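Local coordinates for protein Bd3460 (Bdellovibrio bacteriovorus, PDB 5CEC) that binds the predatory endopeptidase Bd3459 through its ankyrin repeats and probably protects the predator from its own enzyme during prey invasion, at residues Asn34-Val45 against Asn69-Ile78; Leu89-Leu100 against Leu115-Val126. All blocks are in the same frame, centred on the assembly; numbering follows the deposited sequence.

Both contacts belong to one ankyrin-repeat stack, and they follow one another along the chain. Contact 1 packs the helix-turn-helix of Asn-34-Val-45 against that of Asn-69-Ile-78, at the helical layer. Contact 2 joins the loop leading into helix 99-105 to the end of helix 109-117 and the loop after it. Their centres lie about 17 Å apart. They touch where Ala-71 CB packs 3.3 Å from Ala-99 O, so helix 66-72 meets the start of helix 99-105. Each contact also reaches the chain of Bd3459: contact 1 through Asn-75, and contact 2 through Asn-93, Asn-94 and Glu-97. A sulfate ion beside contact 1 is hydrogen-bonded to Lys-154 of Bd3459, the lysine that also bonds Asn-75.

Contact 1 of 2, residues Asn34-Val45 against Asn69-Ile78; sequences NEAAEQGDLAKV and NAAMGGNLDI. With SO4 (sulfate ion), chain H.
Asn-34 O lies over one face of the Asn-69 amide, 3.4 Å from Asn-69 CG, and Asn-34 CB lies over the same face, 3.5 Å from Asn-69 ND2. The two amide planes are 15° apart but well offset. Here the helix-turn-helix Asn-34-Val-45 stacks on the next, Asn-69-Ile-78, as in the ankyrin fold. Near the oxygen edge, Glu-38 CB meets Asn-69 OD1 at 3.5 Å, and the Glu-38 carboxylate is turned almost perpendicular to the amide. Asn-69 ND2 is held by the backbone oxygen of Thr-65.

At the turn, Asn-75 ND2 donates to Ala-37 O, 2.8 Å away and 23° out of the Asn-75 amide plane, and weakly to Glu-38 O. One nitrogen thus serves two carbonyls at the end of helix 31-39. Asn-75 OD1 accepts from Lys-154 of the chain of Bd3459.

Ile-78 is a knob among Ala-36, Ala-37, Leu-42 and Val-45. Its CG1 is anti to the carbonyl carbon and the chain is extended beyond, bringing CD1 to Gly-40 CA at 3.6 Å.

A sulfate ion, probably from the crystallisation liquor, sits at the start of helix 76-84. Leu-76 N donates to its O2, and Asp-77 N to its O3 at 2.8 Å, nearly straight at 170°.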
loop_
_atom_site.group_PDB
_atom_site.type_symbol
_atom_site.label_atom_id
_atom_site.label_comp_id
_atom_site.label_asym_id
_atom_site.label_seq_id
_atom_site.Cartn_x
_atom_site.Cartn_y
_atom_site.Cartn_z
ATOM N N ASN B 34 -0.198 -1.244 -21.807
ATOM C CA ASN B 34 0.463 -0.321 -20.861
ATOM C C ASN B 34 -0.305 -0.172 -19.553
ATOM O O ASN B 34 0.289 -0.208 -18.478
ATOM C CB ASN B 34 0.741 1.040 -21.505
ATOM C CG ASN B 34 1.770 0.955 -22.613
ATOM O OD1 ASN B 34 2.480 -0.054 -22.753
ATOM N ND2 ASN B 34 1.838 1.984 -23.428
ATOM N N GLU B 35 -1.632 -0.066 -19.654
ATOM C CA GLU B 35 -2.498 -0.016 -18.475
ATOM C C GLU B 35 -2.455 -1.305 -17.642
ATOM O O GLU B 35 -2.266 -1.265 -16.420
ATOM C CB GLU B 35 -3.931 0.367 -18.885
ATOM C CG GLU B 35 -4.033 1.831 -19.320
ATOM C CD GLU B 35 -5.433 2.283 -19.709
ATOM O OE1 GLU B 35 -6.325 1.435 -19.907
ATOM O OE2 GLU B 35 -5.643 3.510 -19.820
ATOM N N ALA B 36 -2.554 -2.454 -18.303
ATOM C CA ALA B 36 -2.457 -3.733 -17.587
ATOM C C ALA B 36 -1.108 -3.896 -16.895
ATOM O O ALA B 36 -1.030 -4.391 -15.765
ATOM C CB ALA B 36 -2.717 -4.886 -18.546
ATOM N N ALA B 37 -0.057 -3.443 -17.575
ATOM C CA ALA B 37 1.291 -3.533 -17.025
ATOM C C ALA B 37 1.474 -2.695 -15.756
ATOM O O ALA B 37 2.116 -3.140 -14.798
ATOM C CB ALA B 37 2.330 -3.148 -18.068
ATOM N N GLU B 38 0.912 -1.487 -15.755
ATOM C CA GLU B 38 0.978 -0.610 -14.579
ATOM C C GLU B 38 0.082 -1.134 -13.447
ATOM O O GLU B 38 0.463 -1.053 -12.294
ATOM C CB GLU B 38 0.542 0.817 -14.947
ATOM C CG GLU B 38 0.917 1.898 -13.917
ATOM C CD GLU B 38 -0.038 2.056 -12.747
ATOM O OE1 GLU B 38 -1.207 1.618 -12.829
ATOM O OE2 GLU B 38 0.400 2.644 -11.734
ATOM N N GLN B 39 -1.070 -1.695 -13.803
ATOM C CA GLN B 39 -2.072 -2.127 -12.825
ATOM C C GLN B 39 -1.739 -3.468 -12.151
ATOM O O GLN B 39 -2.319 -3.823 -11.114
ATOM C CB GLN B 39 -3.458 -2.193 -13.496
ATOM C CG GLN B 39 -4.008 -0.831 -13.926
ATOM C CD GLN B 39 -5.195 -0.900 -14.902
ATOM O OE1 GLN B 39 -5.810 -1.956 -15.107
ATOM N NE2 GLN B 39 -5.531 0.249 -15.502
ATOM N N GLY B 40 -0.825 -4.226 -12.738
ATOM C CA GLY B 40 -0.438 -5.501 -12.169
ATOM C C GLY B 40 -1.320 -6.646 -12.622
ATOM O O GLY B 40 -1.391 -7.649 -11.934
ATOM N N ASP B 41 -1.979 -6.515 -13.779
ATOM C CA ASP B 41 -2.820 -7.595 -14.331
ATOM C C ASP B 41 -2.002 -8.444 -15.303
ATOM O O ASP B 41 -2.018 -8.217 -16.497
ATOM C CB ASP B 41 -4.070 -7.013 -15.005
ATOM C CG ASP B 41 -5.131 -8.050 -15.241
ATOM O OD1 ASP B 41 -4.765 -9.237 -15.398
ATOM O OD2 ASP B 41 -6.334 -7.686 -15.275
ATOM N N LEU B 42 -1.292 -9.425 -14.767
ATOM C CA LEU B 42 -0.404 -10.271 -15.562
ATOM C C LEU B 42 -1.156 -11.075 -16.610
ATOM O O LEU B 42 -0.670 -11.251 -17.724
ATOM C CB LEU B 42 0.385 -11.213 -14.651
ATOM C CG LEU B 42 1.290 -12.255 -15.300
ATOM C CD1 LEU B 42 2.371 -11.571 -16.134
ATOM C CD2 LEU B 42 1.904 -13.146 -14.231
ATOM N N ALA B 43 -2.335 -11.579 -16.253
ATOM C CA ALA B 43 -3.113 -12.373 -17.197
ATOM C C ALA B 43 -3.422 -11.554 -18.427
ATOM O O ALA B 43 -3.269 -12.031 -19.541
ATOM C CB ALA B 43 -4.406 -12.890 -16.571
ATOM N N LYS B 44 -3.814 -10.302 -18.209
ATOM C CA LYS B 44 -4.147 -9.389 -19.296
ATOM C C LYS B 44 -2.918 -9.077 -20.138
ATOM O O LYS B 44 -2.997 -9.012 -21.361
ATOM C CB LYS B 44 -4.767 -8.108 -18.729
ATOM C CG LYS B 44 -5.469 -7.223 -19.737
ATOM C CD LYS B 44 -6.419 -6.243 -19.047
ATOM C CE LYS B 44 -7.636 -6.925 -18.420
ATOM N NZ LYS B 44 -8.657 -5.957 -17.922
ATOM N N VAL B 45 -1.780 -8.904 -19.472
ATOM C CA VAL B 45 -0.512 -8.720 -20.172
ATOM C C VAL B 45 -0.168 -9.943 -21.057
ATOM O O VAL B 45 0.117 -9.781 -22.238
ATOM C CB VAL B 45 0.631 -8.374 -19.192
ATOM C CG1 VAL B 45 2.007 -8.481 -19.867
ATOM C CG2 VAL B 45 0.426 -6.967 -18.611
ATOM N N ASN B 69 5.907 0.991 -17.385
ATOM C CA ASN B 69 4.673 0.856 -16.649
ATOM C C ASN B 69 4.734 -0.231 -15.587
ATOM O O ASN B 69 4.313 -0.006 -14.454
ATOM C CB ASN B 69 3.527 0.583 -17.625
ATOM C CG ASN B 69 2.961 1.836 -18.231
ATOM O OD1 ASN B 69 2.176 2.519 -17.599
ATOM N ND2 ASN B 69 3.343 2.143 -19.463
ATOM N N ALA B 70 5.252 -1.414 -15.936
ATOM C CA ALA B 70 5.356 -2.511 -14.982
ATOM C C ALA B 70 6.299 -2.150 -13.834
ATOM O O ALA B 70 6.046 -2.494 -12.682
ATOM C CB ALA B 70 5.842 -3.763 -15.676
ATOM N N ALA B 71 7.413 -1.503 -14.162
ATOM C CA ALA B 71 8.397 -1.103 -13.163
ATOM C C ALA B 71 7.837 -0.065 -12.184
ATOM O O ALA B 71 8.012 -0.211 -10.976
ATOM C CB ALA B 71 9.646 -0.579 -13.825
ATOM N N MET B 72 7.194 0.968 -12.726
ATOM C CA MET B 72 6.595 2.048 -11.922
ATOM C C MET B 72 5.542 1.498 -10.967
ATOM O O MET B 72 5.432 1.937 -9.833
ATOM C CB MET B 72 5.951 3.101 -12.834
ATOM C CG MET B 72 5.150 4.202 -12.135
ATOM S SD MET B 72 4.714 5.547 -13.252
ATOM C CE MET B 72 4.156 4.549 -14.571
ATOM N N GLY B 73 4.786 0.508 -11.443
ATOM C CA GLY B 73 3.737 -0.104 -10.633
ATOM C C GLY B 73 4.228 -1.192 -9.685
ATOM O O GLY B 73 3.416 -1.780 -8.973
ATOM N N GLY B 74 5.538 -1.469 -9.692
ATOM C CA GLY B 74 6.112 -2.461 -8.795
ATOM C C GLY B 74 5.681 -3.885 -9.081
ATOM O O GLY B 74 5.539 -4.696 -8.159
ATOM N N ASN B 75 5.504 -4.199 -10.361
ATOM C CA ASN B 75 4.886 -5.445 -10.780
ATOM C C ASN B 75 5.984 -6.385 -11.259
ATOM O O ASN B 75 6.287 -6.474 -12.442
ATOM C CB ASN B 75 3.820 -5.153 -11.818
ATOM C CG ASN B 75 2.730 -4.253 -11.261
ATOM O OD1 ASN B 75 2.279 -4.447 -10.130
ATOM N ND2 ASN B 75 2.290 -3.291 -12.043
ATOM N N LEU B 76 6.571 -7.087 -10.298
ATOM C CA LEU B 76 7.713 -7.941 -10.544
ATOM C C LEU B 76 7.457 -9.094 -11.512
ATOM O O LEU B 76 8.260 -9.329 -12.424
ATOM C CB LEU B 76 8.249 -8.469 -9.227
ATOM C CG LEU B 76 9.500 -9.321 -9.287
ATOM C CD1 LEU B 76 10.661 -8.583 -9.930
ATOM C CD2 LEU B 76 9.842 -9.731 -7.869
ATOM N N ASP B 77 6.345 -9.804 -11.341
ATOM C CA ASP B 77 6.017 -10.888 -12.284
ATOM C C ASP B 77 5.880 -10.372 -13.707
ATOM O O ASP B 77 6.350 -11.006 -14.651
ATOM C CB ASP B 77 4.753 -11.640 -11.840
ATOM C CG ASP B 77 5.024 -12.607 -10.691
ATOM O OD1 ASP B 77 6.188 -12.706 -10.248
ATOM O OD2 ASP B 77 4.078 -13.280 -10.229
ATOM N N ILE B 78 5.274 -9.202 -13.881
ATOM C CA ILE B 78 5.124 -8.633 -15.220
ATOM C C ILE B 78 6.487 -8.199 -15.764
ATOM O O ILE B 78 6.803 -8.465 -16.925
ATOM C CB ILE B 78 4.109 -7.492 -15.248
ATOM C CG1 ILE B 78 2.707 -8.020 -14.917
ATOM C CG2 ILE B 78 4.136 -6.793 -16.603
ATOM C CD1 ILE B 78 1.658 -6.935 -14.729
HETATM S S SO4 H . 4.514 -8.965 -7.893
HETATM O O1 SO4 H . 5.422 -9.850 -7.102
HETATM O O2 SO4 H . 5.014 -7.562 -7.897
HETATM O O3 SO4 H . 4.428 -9.469 -9.267
HETATM O O4 SO4 H . 3.175 -9.063 -7.237
#

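Contact 2 of 2, residues Leu89-Leu100 against Leu115-Val126; sequences LELKNNGGETAL and LIKAGANVDIIV
The backbones approach to 5.9 Å at two places, Leu-89 with Ala-120 and Glu-97 with Val-126 (CA to CA). Segment 89-100 spans the join of two predicted ankyrin repeats, with a type I turn from Asn-93 to Gly-96. It packs on the end of helix 109-117, where Gly-119 makes a Schellman motif, and on the loop after it.

Leu-100 fills the middle. Its CG stands anti to the backbone N (chi1 177°), which sends the two methyls toward helix 109-117. CD2 meets Ile-116 CG1 at 3.9 Å and also touches Ala-120 and Val-122. Leu-115 slides past in the opposite direction, with its CD1 3.7 Å from Leu-100 CA. Leu-89 CD1 packs over the turn at Ala-118 to Ala-120.

Glu-90 bends at chi2 (-53°), bringing its carboxylate against the N and CB of Asn-121. Asn-121 N donates to Glu-90 OE2 at 2.8 Å, on the syn side but somewhat out of the carboxylate plane, almost straight at 171°. Water 1 donates to Glu-90 OE1 and Asn-121 O and accepts from Thr-98 OG1. Water 2 donates to OE1 and accepts from Asn-121 ND2. Water 3 ties OE2 to Gly-119 O. Glu-97 OE1 accepts from Ser-393 of the chain of Bd3459.

The apolar core around Leu-100 is therefore flanked by the Glu-90 carboxylate with two donors on each oxygen, which would probably favour its charged form.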
loop_
_atom_site.group_PDB
_atom_site.type_symbol
_atom_site.label_atom_id
_atom_site.label_comp_id
_atom_site.label_asym_id
_atom_site.label_seq_id
_atom_site.Cartn_x
_atom_site.Cartn_y
_atom_site.Cartn_z
ATOM N N LEU B 89 15.976 -2.319 -22.358
ATOM C CA LEU B 89 15.917 -1.809 -20.998
ATOM C C LEU B 89 16.138 -0.330 -20.865
ATOM O O LEU B 89 15.846 0.238 -19.805
ATOM C CB LEU B 89 16.913 -2.541 -20.097
ATOM C CG LEU B 89 16.861 -4.075 -20.022
ATOM C CD1 LEU B 89 17.842 -4.617 -19.008
ATOM C CD2 LEU B 89 15.451 -4.548 -19.701
ATOM N N GLU B 90 16.632 0.310 -21.911
ATOM C CA GLU B 90 17.195 1.654 -21.815
ATOM C C GLU B 90 16.398 2.759 -22.492
ATOM O O GLU B 90 16.824 3.938 -22.495
ATOM C CB GLU B 90 18.635 1.644 -22.303
ATOM C CG GLU B 90 19.524 0.636 -21.611
ATOM C CD GLU B 90 19.544 0.701 -20.108
ATOM O OE1 GLU B 90 19.320 1.773 -19.510
ATOM O OE2 GLU B 90 19.794 -0.355 -19.496
ATOM N N LEU B 91 15.216 2.422 -22.998
ATOM C CA LEU B 91 14.334 3.472 -23.508
ATOM C C LEU B 91 13.963 4.406 -22.370
ATOM O O LEU B 91 13.962 4.025 -21.197
ATOM C CB LEU B 91 13.115 2.877 -24.189
ATOM C CG LEU B 91 13.435 2.005 -25.415
ATOM C CD1 LEU B 91 12.204 1.280 -25.890
ATOM C CD2 LEU B 91 14.024 2.855 -26.522
ATOM N N LYS B 92 13.674 5.655 -22.717
ATOM C CA LYS B 92 13.385 6.707 -21.752
ATOM C C LYS B 92 12.083 7.401 -22.070
ATOM O O LYS B 92 11.751 7.625 -23.244
ATOM C CB LYS B 92 14.507 7.742 -21.731
ATOM C CG LYS B 92 15.792 7.182 -21.171
ATOM C CD LYS B 92 16.930 8.118 -21.373
ATOM C CE LYS B 92 18.209 7.554 -20.836
ATOM N NZ LYS B 92 19.347 8.273 -21.469
ATOM N N ASN B 93 11.333 7.736 -21.026
ATOM C CA ASN B 93 10.119 8.552 -21.223
ATOM C C ASN B 93 10.465 10.020 -21.401
ATOM O O ASN B 93 11.628 10.394 -21.434
ATOM C CB ASN B 93 9.129 8.345 -20.086
ATOM C CG ASN B 93 9.514 9.103 -18.834
ATOM O OD1 ASN B 93 10.693 9.243 -18.540
ATOM N ND2 ASN B 93 8.534 9.666 -18.124
ATOM N N ASN B 94 9.444 10.870 -21.427
ATOM C CA ASN B 94 9.691 12.321 -21.552
ATOM C C ASN B 94 10.404 12.962 -20.363
ATOM O O ASN B 94 11.048 13.989 -20.533
ATOM C CB ASN B 94 8.415 13.086 -21.932
ATOM C CG ASN B 94 7.321 13.038 -20.871
ATOM O OD1 ASN B 94 7.403 12.306 -19.889
ATOM N ND2 ASN B 94 6.269 13.775 -21.106
ATOM N N GLY B 95 10.383 12.292 -19.210
ATOM C CA GLY B 95 11.147 12.708 -18.061
ATOM C C GLY B 95 12.576 12.186 -18.040
ATOM O O GLY B 95 13.294 12.392 -17.071
ATOM N N GLY B 96 12.988 11.520 -19.111
ATOM C CA GLY B 96 14.356 10.994 -19.207
ATOM C C GLY B 96 14.635 9.723 -18.450
ATOM O O GLY B 96 15.805 9.357 -18.299
ATOM N N GLU B 97 13.578 9.053 -17.991
ATOM C CA GLU B 97 13.713 7.909 -17.112
ATOM C C GLU B 97 13.589 6.582 -17.812
ATOM O O GLU B 97 12.670 6.345 -18.588
ATOM C CB GLU B 97 12.696 8.001 -15.984
ATOM C CG GLU B 97 13.023 9.120 -15.003
ATOM C CD GLU B 97 12.116 9.168 -13.787
ATOM O OE1 GLU B 97 10.899 8.922 -13.945
ATOM O OE2 GLU B 97 12.635 9.471 -12.686
ATOM N N THR B 98 14.533 5.696 -17.517
ATOM C CA THR B 98 14.430 4.301 -17.924
ATOM C C THR B 98 13.546 3.549 -16.919
ATOM O O THR B 98 13.175 4.087 -15.834
ATOM C CB THR B 98 15.779 3.594 -17.952
ATOM O OG1 THR B 98 16.264 3.501 -16.612
ATOM C CG2 THR B 98 16.800 4.325 -18.846
ATOM N N ALA B 99 13.165 2.332 -17.270
ATOM C CA ALA B 99 12.417 1.472 -16.361
ATOM C C ALA B 99 13.056 1.354 -14.983
ATOM O O ALA B 99 12.347 1.373 -13.973
ATOM C CB ALA B 99 12.198 0.069 -16.938
ATOM N N LEU B 100 14.385 1.247 -14.942
ATOM C CA LEU B 100 15.066 1.141 -13.656
ATOM C C LEU B 100 14.872 2.415 -12.842
ATOM O O LEU B 100 14.661 2.343 -11.611
ATOM C CB LEU B 100 16.549 0.820 -13.862
ATOM C CG LEU B 100 17.379 0.747 -12.578
ATOM C CD1 LEU B 100 16.825 -0.249 -11.550
ATOM C CD2 LEU B 100 18.820 0.383 -12.919
ATOM N N LEU B 115 15.930 -5.725 -12.343
ATOM C CA LEU B 115 16.421 -5.011 -13.524
ATOM C C LEU B 115 17.938 -4.909 -13.530
ATOM O O LEU B 115 18.592 -5.137 -14.569
ATOM C CB LEU B 115 15.774 -3.633 -13.661
ATOM C CG LEU B 115 14.301 -3.668 -14.073
ATOM C CD1 LEU B 115 13.702 -2.296 -13.878
ATOM C CD2 LEU B 115 14.099 -4.105 -15.510
ATOM N N ILE B 116 18.521 -4.639 -12.368
ATOM C CA ILE B 116 19.996 -4.577 -12.282
ATOM C C ILE B 116 20.638 -5.955 -12.598
ATOM O O ILE B 116 21.595 -6.014 -13.353
ATOM C CB ILE B 116 20.433 -4.042 -10.890
ATOM C CG1 ILE B 116 19.984 -2.582 -10.730
ATOM C CG2 ILE B 116 21.946 -4.138 -10.695
ATOM C CD1 ILE B 116 20.083 -2.047 -9.321
ATOM N N LYS B 117 20.095 -7.034 -12.039
ATOM C CA LYS B 117 20.550 -8.384 -12.355
ATOM C C LYS B 117 20.371 -8.755 -13.822
ATOM O O LYS B 117 21.114 -9.574 -14.353
ATOM C CB LYS B 117 19.831 -9.429 -11.475
ATOM C CG LYS B 117 20.261 -9.363 -10.022
ATOM C CD LYS B 117 19.568 -10.361 -9.103
ATOM C CE LYS B 117 18.066 -10.466 -9.326
ATOM N NZ LYS B 117 17.379 -11.130 -8.182
ATOM N N ALA B 118 19.384 -8.144 -14.469
ATOM C CA ALA B 118 19.135 -8.323 -15.887
ATOM C C ALA B 118 19.964 -7.429 -16.804
ATOM O O ALA B 118 19.803 -7.495 -18.029
ATOM C CB ALA B 118 17.658 -8.139 -16.194
ATOM N N GLY B 119 20.840 -6.613 -16.219
ATOM C CA GLY B 119 21.797 -5.813 -16.969
ATOM C C GLY B 119 21.395 -4.394 -17.291
ATOM O O GLY B 119 22.032 -3.748 -18.118
ATOM N N ALA B 120 20.390 -3.884 -16.586
ATOM C CA ALA B 120 19.991 -2.501 -16.802
ATOM C C ALA B 120 21.123 -1.566 -16.370
ATOM O O ALA B 120 21.798 -1.786 -15.360
ATOM C CB ALA B 120 18.735 -2.170 -15.991
ATOM N N ASN B 121 21.307 -0.494 -17.122
ATOM C CA ASN B 121 22.321 0.510 -16.827
ATOM C C ASN B 121 21.979 1.202 -15.511
ATOM O O ASN B 121 20.875 1.728 -15.352
ATOM C CB ASN B 121 22.310 1.529 -17.980
ATOM C CG ASN B 121 23.338 2.613 -17.885
ATOM O OD1 ASN B 121 24.322 2.505 -17.174
ATOM N ND2 ASN B 121 23.146 3.664 -18.702
ATOM N N VAL B 122 22.949 1.227 -14.607
ATOM C CA VAL B 122 22.780 1.893 -13.333
ATOM C C VAL B 122 23.291 3.326 -13.322
ATOM O O VAL B 122 22.971 4.075 -12.386
ATOM C CB VAL B 122 23.375 1.089 -12.167
ATOM C CG1 VAL B 122 22.770 -0.309 -12.094
ATOM C CG2 VAL B 122 24.896 0.990 -12.277
ATOM N N ASP B 123 24.091 3.712 -14.326
ATOM C CA ASP B 123 24.616 5.077 -14.427
ATOM C C ASP B 123 23.618 5.937 -15.187
ATOM O O ASP B 123 23.840 6.358 -16.322
ATOM C CB ASP B 123 25.978 5.096 -15.068
ATOM C CG ASP B 123 26.628 6.469 -15.056
ATOM O OD1 ASP B 123 26.077 7.423 -14.440
ATOM O OD2 ASP B 123 27.696 6.605 -15.690
ATOM N N ILE B 124 22.526 6.252 -14.497
ATOM C CA ILE B 124 21.414 7.007 -15.082
ATOM C C ILE B 124 20.973 8.084 -14.116
ATOM O O ILE B 124 21.380 8.095 -12.933
ATOM C CB ILE B 124 20.241 6.086 -15.463
ATOM C CG1 ILE B 124 19.616 5.413 -14.221
ATOM C CG2 ILE B 124 20.706 5.063 -16.491
ATOM C CD1 ILE B 124 18.469 4.488 -14.535
ATOM N N ILE B 125 20.164 9.008 -14.639
ATOM C CA ILE B 125 19.650 10.164 -13.913
ATOM C C ILE B 125 18.136 10.051 -13.772
ATOM O O ILE B 125 17.441 9.662 -14.703
ATOM C CB ILE B 125 19.976 11.466 -14.686
ATOM C CG1 ILE B 125 21.495 11.632 -14.895
ATOM C CG2 ILE B 125 19.402 12.711 -14.020
ATOM C CD1 ILE B 125 22.326 11.600 -13.648
ATOM N N VAL B 126 17.650 10.361 -12.578
ATOM C CA VAL B 126 16.221 10.342 -12.304
ATOM C C VAL B 126 15.655 11.750 -12.544
ATOM O O VAL B 126 16.368 12.753 -12.514
ATOM C CB VAL B 126 15.889 9.805 -10.892
ATOM C CG1 VAL B 126 16.492 8.411 -10.707
ATOM C CG2 VAL B 126 16.358 10.721 -9.749
HETATM O O HOH W 1 18.476 1.717 -16.924
HETATM O O HOH W 2 20.654 4.104 -20.136
HETATM O O HOH W 3 21.129 -2.370 -20.395
HETATM O O HOH W 4 15.840 11.843 -15.833
HETATM O O HOH W 5 16.985 7.423 -16.430
#